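Local coordinates for protein beta-glucosidase (Chaetomella raphigera, PDB 6JXG) that probably hydrolyses terminal, non-reducing beta-D-glucosyl residues to release beta-D-glucose, acting as a secreted family 3 glycoside hydrolase in cellulose degradation, at residues Ser27-Val32 / Thr43-Ala47; Lys155-Gly159 / Phe214-Leu219; Asn193-Ile197 / Leu223-Gly227; Phe228-Ala234 / Gly246-Pro252; Gln236-Ser242 / Leu262-Leu267. All coordinates share one frame; numbering follows the deposited sequence.

Contact 1 of 5, residues Ser27-Val32 / Thr43-Ala47; sequences SIVTGV and TAAVA
Thr43 turns its methyl group into the end of helix 22-29. CG2 lies 3.4 Å from Ile28 O and 3.6 Å from Thr30 O. CB of the same residue faces Ser27 O. Thr43 OG1 sits between its backbone N and carbonyl carbon (chi1 50°), which leaves CG2 as the branch that enters among these carbonyls. Further along, Val46 CG2 meets Ile28 CG1 at 3.8 Å, and the two side chains cross at about a right angle. Ser27 OG passes the same methyl. On the other flank, Val32 CG1 rests 3.7 Å from Ala44 N.

No direct hydrogen bond crosses the contact. Waters do this work. One water donates to both Ser27 O and Thr30 O and accepts from Ala44 N at 2.9 Å. A second donates to Ser27 OG and to Ala45 O. A third water donates to Ile28 O and to Thr43 OG1, 2.8 Å from the latter. The bridged Ser27 and Ile28 carbonyls belong to the last helical residues. Ser27 OG is also bonded to Asp24 O, inside the helix.

Behind this shell, helix 278-294 packs on Ile28 through Val285. Backbone bonds join Val32 to Asn42 and Thr43 to Leu54. The arrangement is a hydrated helix C-terminus, covered by the loop that leads from strand 41-42 to strand 55-57 in the family 3 N-terminal domain.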
# COMPACT_ATOMS: atom_id res chain seq x y z
N SER A 27 -1.66 14.80 29.00
CA SER A 27 -0.95 15.53 27.94
C SER A 27 -0.28 14.54 26.98
O SER A 27 -0.01 14.93 25.84
CB SER A 27 0.08 16.54 28.53
OG SER A 27 1.18 15.83 29.12
N ILE A 28 -0.05 13.30 27.43
CA ILE A 28 0.52 12.26 26.61
C ILE A 28 -0.51 11.65 25.63
O ILE A 28 -0.16 11.24 24.54
CB ILE A 28 1.16 11.15 27.46
CG1 ILE A 28 2.42 11.68 28.13
CG2 ILE A 28 1.66 9.96 26.65
CD1 ILE A 28 3.03 10.77 29.21
N VAL A 29 -1.79 11.74 25.98
CA VAL A 29 -2.82 11.09 25.22
C VAL A 29 -3.61 12.09 24.37
O VAL A 29 -4.43 11.71 23.51
CB VAL A 29 -3.61 10.40 26.37
CG1 VAL A 29 -4.96 10.92 26.60
CG2 VAL A 29 -3.14 8.99 26.76
N THR A 30 -3.36 13.38 24.55
CA THR A 30 -4.17 14.41 23.95
C THR A 30 -3.29 15.29 23.10
O THR A 30 -2.38 15.93 23.57
CB THR A 30 -4.88 15.30 24.99
OG1 THR A 30 -5.48 14.50 25.99
CG2 THR A 30 -5.90 16.24 24.32
N GLY A 31 -3.57 15.26 21.79
CA GLY A 31 -2.85 16.09 20.87
C GLY A 31 -2.91 17.55 21.28
O GLY A 31 -3.92 18.02 21.85
N VAL A 32 -1.87 18.30 20.90
CA VAL A 32 -1.78 19.76 21.31
C VAL A 32 -2.69 20.69 20.53
O VAL A 32 -2.86 21.84 20.92
CB VAL A 32 -0.36 20.33 21.22
CG1 VAL A 32 0.56 19.55 22.10
CG2 VAL A 32 0.14 20.36 19.79
N THR A 43 2.10 15.59 20.75
CA THR A 43 1.76 15.70 22.13
C THR A 43 2.86 16.48 22.87
O THR A 43 4.00 16.52 22.42
CB THR A 43 1.49 14.32 22.79
OG1 THR A 43 2.54 13.41 22.51
CG2 THR A 43 0.19 13.78 22.28
N ALA A 44 2.51 17.06 24.01
CA ALA A 44 3.47 17.86 24.84
C ALA A 44 4.62 17.01 25.43
O ALA A 44 4.42 15.90 25.78
CB ALA A 44 2.73 18.50 25.99
N ALA A 45 5.82 17.58 25.54
CA ALA A 45 6.91 16.96 26.26
C ALA A 45 6.54 16.73 27.73
O ALA A 45 5.77 17.48 28.31
CB ALA A 45 8.15 17.89 26.16
N VAL A 46 7.12 15.71 28.32
CA VAL A 46 7.00 15.43 29.76
C VAL A 46 8.44 15.29 30.26
O VAL A 46 9.05 14.25 30.14
CB VAL A 46 6.20 14.17 30.05
CG1 VAL A 46 6.11 13.89 31.54
CG2 VAL A 46 4.80 14.28 29.42
N ALA A 47 8.97 16.38 30.80
CA ALA A 47 10.40 16.46 31.09
C ALA A 47 10.77 15.50 32.20
O ALA A 47 11.86 14.97 32.17
CB ALA A 47 10.81 17.90 31.43
O HOH W 1 -0.29 17.14 24.64
O HOH W 2 3.24 17.59 29.63
O HOH W 3 1.48 10.79 22.19

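Contact 2 of 5, residues Lys155-Gly159 / Phe214-Leu219; sequences KHFIG and FLTTIL
The Phe157 ring carries Leu219 over one face and CB of its own neighbour Ile158 over the other. Leu219 CD1 lies toward the rim of its face, but its approach to Phe157 CE1 is too short to be trusted in detail. The Phe157 edge is turned to the face of Phe214, an edge-to-face pair with centroids of the two rings 4.7 Å apart and planes at 51°. Phe157 CE2 stands above the centre of the Phe214 ring and is 3.5 Å from Phe214 CZ. Ile158 CG2 reaches the same ring at CE1, 3.4 Å away. Phe157 CG is anti to the backbone N (chi1 -176°), and this sends the ring out from the strand toward the helix.

This is a strand-to-helix layer of the family 3 N-terminal domain, which belongs to the TIM-barrel clan. Strand 155-157 and helix 214-219 run nearly perpendicular, at 98°, with a closest axis approach of 12.5 Å. The side chains fill that gap. The peptide bond before Ile158 is cis, and both Phe157 and Ile158 direct their CB toward the helix.

Leu215 and Ile218 complete the helix side. Leu215 CD2 lies 3.8 Å from Phe157 CD2, while Ile218 CG2 makes a looser contact with Phe157 CZ at 4.4 Å. The helix widens into a pi-type turn here, and Leu219 N gives a weak bond to Phe214 O. Two further rings extend the cluster: Phe186 meets Phe157 edge-to-face, and Phe204 meets Phe214.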
# COMPACT_ATOMS: atom_id res chain seq x y z
N LYS A 155 -2.46 1.91 9.18
CA LYS A 155 -3.72 2.69 9.11
C LYS A 155 -4.51 2.18 7.89
O LYS A 155 -3.88 1.61 6.94
CB LYS A 155 -3.40 4.19 9.04
CG LYS A 155 -2.78 4.73 7.76
CD LYS A 155 -2.24 6.15 7.93
CE LYS A 155 -1.99 6.71 6.55
NZ LYS A 155 -1.47 8.09 6.56
N HIS A 156 -5.81 2.38 7.79
CA HIS A 156 -6.75 3.00 8.70
C HIS A 156 -7.70 1.87 9.09
O HIS A 156 -8.30 1.19 8.22
CB HIS A 156 -7.55 4.09 7.97
CG HIS A 156 -6.71 5.05 7.19
ND1 HIS A 156 -6.24 4.76 5.92
CD2 HIS A 156 -6.22 6.27 7.51
CE1 HIS A 156 -5.53 5.78 5.48
NE2 HIS A 156 -5.53 6.72 6.41
N PHE A 157 -7.74 1.58 10.38
CA PHE A 157 -8.50 0.48 10.91
C PHE A 157 -9.98 0.94 11.17
O PHE A 157 -10.21 1.71 12.10
CB PHE A 157 -7.90 0.02 12.26
CG PHE A 157 -8.59 -1.22 12.83
CD1 PHE A 157 -8.24 -2.45 12.39
CD2 PHE A 157 -9.64 -1.10 13.79
CE1 PHE A 157 -8.86 -3.63 12.90
CE2 PHE A 157 -10.27 -2.24 14.31
CZ PHE A 157 -9.88 -3.51 13.83
N ILE A 158 -10.98 0.51 10.41
CA ILE A 158 -10.92 -0.45 9.35
C ILE A 158 -12.23 -0.23 8.51
O ILE A 158 -13.20 0.38 8.99
CB ILE A 158 -10.86 -1.92 9.94
CG1 ILE A 158 -10.46 -2.93 8.86
CG2 ILE A 158 -12.19 -2.26 10.64
CD1 ILE A 158 -9.95 -4.28 9.35
N GLY A 159 -12.29 -0.80 7.31
CA GLY A 159 -13.46 -0.65 6.43
C GLY A 159 -13.61 0.70 5.77
O GLY A 159 -14.70 1.02 5.30
N PHE A 214 -14.43 -2.55 19.26
CA PHE A 214 -13.51 -3.45 18.53
C PHE A 214 -12.04 -3.13 18.57
O PHE A 214 -11.19 -3.99 18.31
CB PHE A 214 -14.03 -3.78 17.16
CG PHE A 214 -13.78 -2.79 16.05
CD1 PHE A 214 -13.97 -3.24 14.74
CD2 PHE A 214 -13.47 -1.47 16.26
CE1 PHE A 214 -13.86 -2.36 13.65
CE2 PHE A 214 -13.35 -0.59 15.17
CZ PHE A 214 -13.52 -1.03 13.86
N LEU A 215 -11.72 -1.90 18.92
CA LEU A 215 -10.32 -1.56 19.20
C LEU A 215 -9.81 -2.38 20.34
O LEU A 215 -8.63 -2.85 20.32
CB LEU A 215 -10.19 -0.09 19.52
CG LEU A 215 -10.66 0.96 18.52
CD1 LEU A 215 -10.35 2.40 19.00
CD2 LEU A 215 -10.06 0.70 17.15
N THR A 216 -10.67 -2.63 21.34
CA THR A 216 -10.26 -3.44 22.46
C THR A 216 -10.43 -4.94 22.17
O THR A 216 -9.55 -5.73 22.48
CB THR A 216 -11.08 -3.02 23.66
OG1 THR A 216 -10.64 -1.72 24.02
CG2 THR A 216 -10.94 -3.97 24.89
N THR A 217 -11.60 -5.34 21.62
CA THR A 217 -11.91 -6.79 21.49
C THR A 217 -11.16 -7.46 20.34
O THR A 217 -10.71 -8.61 20.45
CB THR A 217 -13.41 -7.02 21.35
OG1 THR A 217 -13.90 -6.37 20.17
CG2 THR A 217 -14.13 -6.48 22.58
N ILE A 218 -10.96 -6.75 19.22
CA ILE A 218 -10.24 -7.34 18.09
C ILE A 218 -8.74 -7.01 18.14
O ILE A 218 -7.91 -7.91 18.24
CB ILE A 218 -10.80 -6.88 16.76
CG1 ILE A 218 -12.32 -7.17 16.65
CG2 ILE A 218 -9.99 -7.48 15.62
CD1 ILE A 218 -12.70 -8.62 16.93
N LEU A 219 -8.37 -5.72 18.08
CA LEU A 219 -6.94 -5.38 18.03
C LEU A 219 -6.22 -5.85 19.31
O LEU A 219 -5.21 -6.59 19.25
CB LEU A 219 -6.76 -3.87 17.87
CG LEU A 219 -6.71 -3.24 16.46
CD1 LEU A 219 -6.79 -4.11 15.25
CD2 LEU A 219 -7.12 -1.75 16.37

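Contact 3 of 5, residues Asn193-Ile197 / Leu223-Gly227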
# COMPACT_ATOMS: atom_id res chain seq x y z
N ASN A 193 5.13 -6.47 14.94
CA ASN A 193 5.42 -5.54 16.09
C ASN A 193 5.26 -4.10 15.72
O ASN A 193 5.90 -3.21 16.25
CB ASN A 193 6.79 -5.79 16.69
CG ASN A 193 6.82 -7.11 17.46
OD1 ASN A 193 5.89 -7.45 18.18
ND2 ASN A 193 7.87 -7.88 17.24
N VAL A 194 4.33 -3.85 14.81
CA VAL A 194 3.91 -2.44 14.56
C VAL A 194 3.63 -1.67 15.86
O VAL A 194 2.93 -2.12 16.79
CB VAL A 194 2.80 -2.30 13.53
CG1 VAL A 194 1.44 -2.53 14.15
CG2 VAL A 194 2.83 -0.92 12.84
N ALA A 195 4.21 -0.48 15.94
CA ALA A 195 4.12 0.34 17.19
C ALA A 195 2.76 0.92 17.46
O ALA A 195 2.36 1.12 18.64
CB ALA A 195 5.18 1.45 17.13
N SER A 196 2.04 1.26 16.38
CA SER A 196 0.75 1.97 16.49
C SER A 196 -0.19 1.59 15.34
O SER A 196 0.25 1.10 14.29
CB SER A 196 0.93 3.51 16.55
OG SER A 196 1.43 4.00 15.33
N ILE A 197 -1.47 1.80 15.57
CA ILE A 197 -2.48 1.58 14.54
C ILE A 197 -3.41 2.75 14.63
O ILE A 197 -3.69 3.25 15.73
CB ILE A 197 -3.27 0.27 14.84
CG1 ILE A 197 -2.37 -0.98 14.59
CG2 ILE A 197 -4.54 0.23 14.04
CD1 ILE A 197 -2.95 -2.23 15.16
N LEU A 223 -6.05 -10.11 18.71
CA LEU A 223 -4.76 -9.98 18.11
C LEU A 223 -3.63 -9.57 19.14
O LEU A 223 -2.47 -9.50 18.75
CB LEU A 223 -4.85 -9.07 16.89
CG LEU A 223 -5.80 -9.53 15.76
CD1 LEU A 223 -5.82 -8.52 14.66
CD2 LEU A 223 -5.32 -10.89 15.24
N ASP A 224 -3.99 -9.34 20.42
CA ASP A 224 -3.03 -9.10 21.47
C ASP A 224 -2.03 -8.00 21.14
O ASP A 224 -0.84 -8.08 21.48
CB ASP A 224 -2.33 -10.41 21.77
CG ASP A 224 -1.70 -10.45 23.16
OD1 ASP A 224 -0.69 -11.15 23.28
OD2 ASP A 224 -2.16 -9.72 24.05
N PHE A 225 -2.55 -6.94 20.52
CA PHE A 225 -1.74 -5.84 20.13
C PHE A 225 -1.21 -5.12 21.39
O PHE A 225 -2.00 -4.74 22.29
CB PHE A 225 -2.61 -4.92 19.30
CG PHE A 225 -1.95 -3.60 18.92
CD1 PHE A 225 -0.73 -3.57 18.22
CD2 PHE A 225 -2.60 -2.39 19.19
CE1 PHE A 225 -0.17 -2.33 17.84
CE2 PHE A 225 -1.97 -1.18 18.87
CZ PHE A 225 -0.80 -1.16 18.17
N GLN A 226 0.10 -4.90 21.43
CA GLN A 226 0.77 -4.31 22.60
C GLN A 226 1.06 -2.81 22.47
O GLN A 226 1.32 -2.17 23.50
CB GLN A 226 2.06 -5.05 22.92
CG GLN A 226 1.90 -6.54 23.21
CD GLN A 226 1.14 -6.73 24.49
OE1 GLN A 226 1.50 -6.15 25.54
NE2 GLN A 226 0.05 -7.50 24.44
N GLY A 227 0.95 -2.23 21.26
CA GLY A 227 1.07 -0.82 21.06
C GLY A 227 -0.18 0.01 21.34
O GLY A 227 -1.11 -0.38 22.10
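Phe225 lays its ring over the end of Ile197. Ile197 CD1 is 3.7 Å from the centroid of the Phe225 ring and only 6° off the ring normal, a CH-pi contact over the centre of the face. The side chains run antiparallel alongside each other. The opposite face of the ring is occupied from within its own segment by Gly227 N, 3.5 Å above the plane of Phe225. Phe225 CG lies anti to the backbone N (chi1 174°), which places the ring between Ile197 and the backbone of Gly227.

The ring edge meets backbone. Val194 O lies in the ring plane, 3.3 Å from Phe225 CE1. Ser196 CA is also in plane, 3.9 Å from Phe225 CZ. Val194 CG1 adds a looser contact with Phe225 CE1. Beyond the ring, Gly227 CA comes within 3.4 Å of Ala195 O in a CA-H...O contact. Ala195 O also accepts a hydrogen bond from Ser291 OG.

Strand 196-199, helix 214-222 and the neighbouring parallel strand 228-231 form a beta-alpha-beta unit of the TIM-barrel-like domain, with 223-227 as its helix-to-strand loop. Asn193 closes helix 184-191 with a Schellman motif. Within the loop, Gln226 NE2 donates to Asp224 O at 3.1 Å, from above the carbonyl plane. Arg287 NH1 bonds to both Phe225 O and Gly227 O.

No conventional hydrogen bond joins the two segments. Their contact therefore rests on dispersion and on C-H groups facing a ring or a carbonyl, and the slightly positive edge of the ring probably favours Val194 O beside it.

Contact 4 of 5, residues Phe228-Ala234 / Gly246-Pro252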
# COMPACT_ATOMS: atom_id res chain seq x y z
N PHE A 228 -0.26 1.13 20.66
CA PHE A 228 -1.24 2.12 20.95
C PHE A 228 -2.03 2.46 19.68
O PHE A 228 -1.53 2.31 18.56
CB PHE A 228 -0.66 3.36 21.59
CG PHE A 228 0.13 4.20 20.70
CD1 PHE A 228 -0.45 5.29 20.04
CD2 PHE A 228 1.52 3.97 20.55
CE1 PHE A 228 0.30 6.09 19.22
CE2 PHE A 228 2.28 4.78 19.76
CZ PHE A 228 1.69 5.89 19.09
N VAL A 229 -3.28 2.81 19.90
CA VAL A 229 -4.20 3.25 18.83
C VAL A 229 -4.34 4.75 18.81
O VAL A 229 -4.60 5.36 19.82
CB VAL A 229 -5.59 2.60 19.02
CG1 VAL A 229 -6.48 3.05 17.87
CG2 VAL A 229 -5.45 1.07 19.01
N VAL A 230 -4.15 5.35 17.63
CA VAL A 230 -4.25 6.76 17.44
C VAL A 230 -5.43 7.08 16.53
O VAL A 230 -5.75 6.31 15.62
CB VAL A 230 -2.93 7.32 16.97
CG1 VAL A 230 -2.46 6.71 15.64
CG2 VAL A 230 -3.02 8.82 16.88
N SER A 231 -6.10 8.21 16.75
CA SER A 231 -7.20 8.55 15.87
C SER A 231 -6.76 9.06 14.56
O SER A 231 -5.76 9.78 14.44
CB SER A 231 -8.16 9.54 16.52
OG SER A 231 -7.54 10.79 16.68
N ASP A 232 -7.59 8.81 13.53
CA ASP A 232 -7.44 9.62 12.36
C ASP A 232 -7.81 11.04 12.80
O ASP A 232 -8.35 11.26 13.90
CB ASP A 232 -8.25 9.06 11.18
CG ASP A 232 -7.69 9.45 9.81
OD1 ASP A 232 -7.00 10.48 9.72
OD2 ASP A 232 -8.00 8.75 8.80
N TRP A 233 -7.48 12.02 11.94
CA TRP A 233 -7.45 13.39 12.36
C TRP A 233 -8.87 13.91 12.53
O TRP A 233 -9.62 14.08 11.58
CB TRP A 233 -6.58 14.25 11.48
CG TRP A 233 -5.17 14.46 11.98
CD1 TRP A 233 -4.51 15.64 11.94
CD2 TRP A 233 -4.21 13.49 12.48
NE1 TRP A 233 -3.24 15.50 12.43
CE2 TRP A 233 -3.02 14.19 12.76
CE3 TRP A 233 -4.24 12.10 12.70
CZ2 TRP A 233 -1.88 13.57 13.28
CZ3 TRP A 233 -3.12 11.48 13.21
CH2 TRP A 233 -1.93 12.22 13.49
N ALA A 234 -9.17 14.20 13.80
CA ALA A 234 -10.50 14.60 14.26
C ALA A 234 -11.54 13.48 14.05
O ALA A 234 -12.71 13.77 13.76
CB ALA A 234 -10.95 15.91 13.63
N GLY A 246 -11.19 2.02 23.64
CA GLY A 246 -9.81 1.65 23.56
C GLY A 246 -8.89 2.56 22.73
O GLY A 246 -7.81 2.15 22.37
N LEU A 247 -9.33 3.76 22.43
CA LEU A 247 -8.49 4.74 21.80
C LEU A 247 -7.38 5.10 22.82
O LEU A 247 -7.65 5.12 24.02
CB LEU A 247 -9.21 5.97 21.38
CG LEU A 247 -8.50 7.10 20.65
CD1 LEU A 247 -8.03 6.58 19.29
CD2 LEU A 247 -9.39 8.32 20.45
N ASP A 248 -6.16 5.37 22.33
CA ASP A 248 -5.04 5.78 23.22
C ASP A 248 -4.53 7.17 22.99
O ASP A 248 -4.05 7.82 23.95
CB ASP A 248 -3.89 4.82 23.11
CG ASP A 248 -4.32 3.38 23.44
OD1 ASP A 248 -4.89 3.18 24.55
OD2 ASP A 248 -4.08 2.46 22.60
N VAL A 249 -4.63 7.66 21.77
CA VAL A 249 -4.17 9.00 21.45
C VAL A 249 -5.15 9.73 20.52
O VAL A 249 -5.54 9.19 19.48
CB VAL A 249 -2.81 8.98 20.73
CG1 VAL A 249 -2.29 10.40 20.46
CG2 VAL A 249 -1.78 8.21 21.55
N ALA A 250 -5.52 10.95 20.91
CA ALA A 250 -6.45 11.75 20.14
C ALA A 250 -5.72 12.78 19.32
O ALA A 250 -5.13 13.69 19.89
CB ALA A 250 -7.47 12.44 21.04
N MET A 251 -5.77 12.64 18.00
CA MET A 251 -5.10 13.58 17.13
C MET A 251 -6.11 14.29 16.22
O MET A 251 -6.98 13.64 15.72
CB MET A 251 -4.10 12.82 16.25
CG MET A 251 -2.83 12.44 16.98
SD MET A 251 -1.87 13.96 17.31
CE MET A 251 -1.21 13.52 18.91
N PRO A 252 -5.87 15.57 15.83
CA PRO A 252 -4.72 16.38 16.34
C PRO A 252 -4.90 16.90 17.75
O PRO A 252 -4.00 17.65 18.25
CB PRO A 252 -4.64 17.54 15.36
CG PRO A 252 -6.04 17.70 14.83
CD PRO A 252 -6.63 16.30 14.78
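A single beta bridge, Val230 with Val249, adds segment 246-252 to strand 228-231 of the barrel-like N-terminal domain. The touching parts run in the same general direction. Helix 239-245 lies between them in the chain.

Val229 O accepts two backbone bonds, from Val249 N and Asp248 N, both at 3.0 Å. Ser231 N donates to Val249 O at 3.0 Å, nearly along the C=O axis. Asp248 bends back to receive Val229 N on the anti lone pair of OD2, at 2.8 Å and almost straight (170°). The same carboxylate forms salt bridges with Lys220 and Arg280, which probably hold it ionised.

Further on, Ser231 OG stands between its own backbone N and carbonyl carbon (chi1 68°). This places it to accept from Met251 N at 2.9 Å, and it donates to Asp232 O. Ala234 N reaches a lone pair of Met251 O at 3.0 Å. Val230 CG2 touches Met251 CG, and Val249 CG2 touches Phe228 CD1. Ser231 O is buried and has no polar partner in the model.

Trp233 lies with one face on Met251 and Pro252, while its NE1 bonds to Val40 O. Pro252 CD sits over the five-membered ring. Met251 SD makes an oblique Met-aromatic contact, and Met251 CB stands 3.4 Å from the centroid of the six-membered ring of Trp233, 10° off its normal.

Contact 5 of 5, residues Gln236-Ser242 / Leu262-Leu267. With NAG (2-acetamido-2-deoxy-beta-D-glucopyranose), chain C.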
# COMPACT_ATOMS: atom_id res chain seq x y z
N GLN A 236 -12.14 11.38 16.46
CA GLN A 236 -12.69 11.13 17.81
C GLN A 236 -14.02 11.94 17.88
O GLN A 236 -14.07 13.07 17.41
CB GLN A 236 -11.76 11.64 18.92
CG GLN A 236 -12.29 11.58 20.33
CD GLN A 236 -11.31 12.16 21.35
OE1 GLN A 236 -11.01 11.53 22.38
NE2 GLN A 236 -10.81 13.33 21.06
N HIS A 237 -15.05 11.36 18.49
CA HIS A 237 -16.38 11.99 18.56
C HIS A 237 -16.81 12.31 19.95
O HIS A 237 -17.57 13.26 20.12
CB HIS A 237 -17.47 11.09 17.92
CG HIS A 237 -17.26 10.94 16.47
ND1 HIS A 237 -17.83 11.80 15.56
CD2 HIS A 237 -16.35 10.21 15.79
CE1 HIS A 237 -17.35 11.53 14.35
NE2 HIS A 237 -16.44 10.58 14.47
N THR A 238 -16.45 11.49 20.92
CA THR A 238 -16.84 11.73 22.32
C THR A 238 -15.68 11.56 23.28
O THR A 238 -14.74 10.84 22.99
CB THR A 238 -17.97 10.75 22.75
OG1 THR A 238 -17.47 9.43 22.99
CG2 THR A 238 -19.05 10.68 21.68
N THR A 239 -15.78 12.17 24.44
CA THR A 239 -14.80 11.95 25.49
C THR A 239 -14.81 10.47 25.99
O THR A 239 -13.79 9.74 26.01
CB THR A 239 -15.08 12.90 26.68
OG1 THR A 239 -14.96 14.23 26.27
CG2 THR A 239 -14.10 12.62 27.85
N ILE A 240 -15.97 10.06 26.47
CA ILE A 240 -16.12 8.80 27.20
C ILE A 240 -16.10 7.62 26.20
O ILE A 240 -15.46 6.63 26.47
CB ILE A 240 -17.48 8.77 27.99
CG1 ILE A 240 -17.48 9.82 29.08
CG2 ILE A 240 -17.75 7.38 28.55
CD1 ILE A 240 -18.89 10.20 29.55
N GLY A 241 -16.81 7.77 25.08
CA GLY A 241 -16.90 6.69 24.08
C GLY A 241 -15.57 6.22 23.60
O GLY A 241 -15.30 5.01 23.62
N SER A 242 -14.74 7.18 23.18
CA SER A 242 -13.46 6.85 22.64
C SER A 242 -12.53 6.20 23.69
O SER A 242 -11.88 5.20 23.40
CB SER A 242 -12.80 8.08 22.01
OG SER A 242 -12.67 9.16 22.93
N LEU A 262 -11.70 17.11 23.41
CA LEU A 262 -12.60 16.10 24.04
C LEU A 262 -11.90 15.34 25.12
O LEU A 262 -12.53 14.82 26.03
CB LEU A 262 -13.16 15.12 22.98
CG LEU A 262 -14.24 15.75 22.11
CD1 LEU A 262 -14.52 15.02 20.82
CD2 LEU A 262 -15.53 15.86 22.91
N TRP A 263 -10.57 15.30 25.05
CA TRP A 263 -9.76 14.70 26.13
C TRP A 263 -9.08 15.86 26.95
O TRP A 263 -9.81 16.74 27.39
CB TRP A 263 -8.82 13.64 25.60
CG TRP A 263 -9.46 12.30 25.38
CD1 TRP A 263 -10.80 11.95 25.55
CD2 TRP A 263 -8.81 11.11 24.89
NE1 TRP A 263 -10.99 10.61 25.26
CE2 TRP A 263 -9.79 10.09 24.81
CE3 TRP A 263 -7.53 10.84 24.49
CZ2 TRP A 263 -9.48 8.81 24.40
CZ3 TRP A 263 -7.21 9.55 24.06
CH2 TRP A 263 -8.16 8.53 24.08
N GLY A 264 -7.77 15.90 27.16
CA GLY A 264 -7.24 16.95 27.99
C GLY A 264 -7.94 16.93 29.38
O GLY A 264 -8.25 15.83 29.93
N SER A 265 -8.29 18.13 29.87
CA SER A 265 -9.03 18.28 31.13
C SER A 265 -10.37 17.61 31.06
O SER A 265 -10.86 17.24 32.08
CB SER A 265 -9.42 19.72 31.43
OG SER A 265 -8.34 20.52 31.47
N ASN A 266 -11.01 17.59 29.90
CA ASN A 266 -12.23 16.81 29.78
C ASN A 266 -12.12 15.33 30.11
O ASN A 266 -12.99 14.80 30.74
CB ASN A 266 -12.82 16.94 28.39
CG ASN A 266 -13.86 18.03 28.31
OD1 ASN A 266 -14.65 18.20 29.21
ND2 ASN A 266 -13.83 18.78 27.23
N LEU A 267 -11.03 14.66 29.72
CA LEU A 267 -10.83 13.25 30.09
C LEU A 267 -10.62 13.10 31.61
O LEU A 267 -11.17 12.15 32.23
CB LEU A 267 -9.64 12.66 29.31
CG LEU A 267 -9.26 11.20 29.55
CD1 LEU A 267 -10.38 10.20 29.33
CD2 LEU A 267 -8.06 10.82 28.66
C1 NAG C . -18.33 13.34 32.98
C2 NAG C . -19.78 13.82 32.68
C3 NAG C . -19.99 13.98 31.20
C4 NAG C . -18.84 14.74 30.55
C5 NAG C . -17.46 14.18 30.96
C6 NAG C . -16.24 14.98 30.40
C7 NAG C . -21.39 13.05 34.34
C8 NAG C . -22.44 12.01 34.72
N2 NAG C . -20.82 12.90 33.14
O3 NAG C . -21.23 14.61 30.90
O4 NAG C . -19.12 14.65 29.17
O5 NAG C . -17.35 14.18 32.37
O6 NAG C . -16.43 16.33 30.70
O7 NAG C . -21.02 13.94 35.11
O HOH W 4 -9.19 15.44 22.32
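Gln236 CG is anti to the backbone N (chi1 173°) and the chain extends beyond it past Leu262, which carries OE1 over one face of Trp263, 2.9 Å above the ring plane. The amide and ring planes are 80° apart. The angle from Trp263 NE1 to OE1 is too poor for a hydrogen bond. Gln236 NE2 lies against Leu262 CB at 3.5 Å and donates to a water that also accepts from Trp263 N. His237 O touches Leu262 CD1 at 3.6 Å.

Thr238 is the N-cap of helix 239-245. Its OG1 takes a weak capping bond from Gly241 N and is also bonded to Glu211. The contact thus joins the start of that helix to the turn before helix 265-272 in the N-terminal domain.

Thr239 O receives Trp263 NE1 on a lone pair at 3.0 Å, within the indole plane. Its OG1 donates to a lone pair of Leu262 O in a short bond of 2.5 Å. Leu267 CD2 takes the opposite face of Trp263. Ser242 OG is 3.5 Å from Trp263 CZ2. Asn266 OD1 accepts from O6 of the NAG on Asn273 at 3.0 Å, and Asn266 ND2 is hydrogen-bonded to Tyr261 O.

All five contacts belong to the N-terminal part of the chain; contact 1 comes first. Contacts 2, 3 and 4 reach one sheet: strands 151-157, 196-199 and 228-231 are successive neighbours in it. Contacts 2 and 3 alternate along the chain, with centres 11 Å apart, and so do contacts 4 and 5, also 11 Å apart. Contact 1 closes before the others open, yet it touches contacts 4 and 5 in space. Val29 and Gly31 bond to Ala250 of contact 4, and Thr30 bonds to Gly264 of contact 5. The early helix 22-29 is thereby joined to segment 246-252, which is bridged to the outermost strand 228-231.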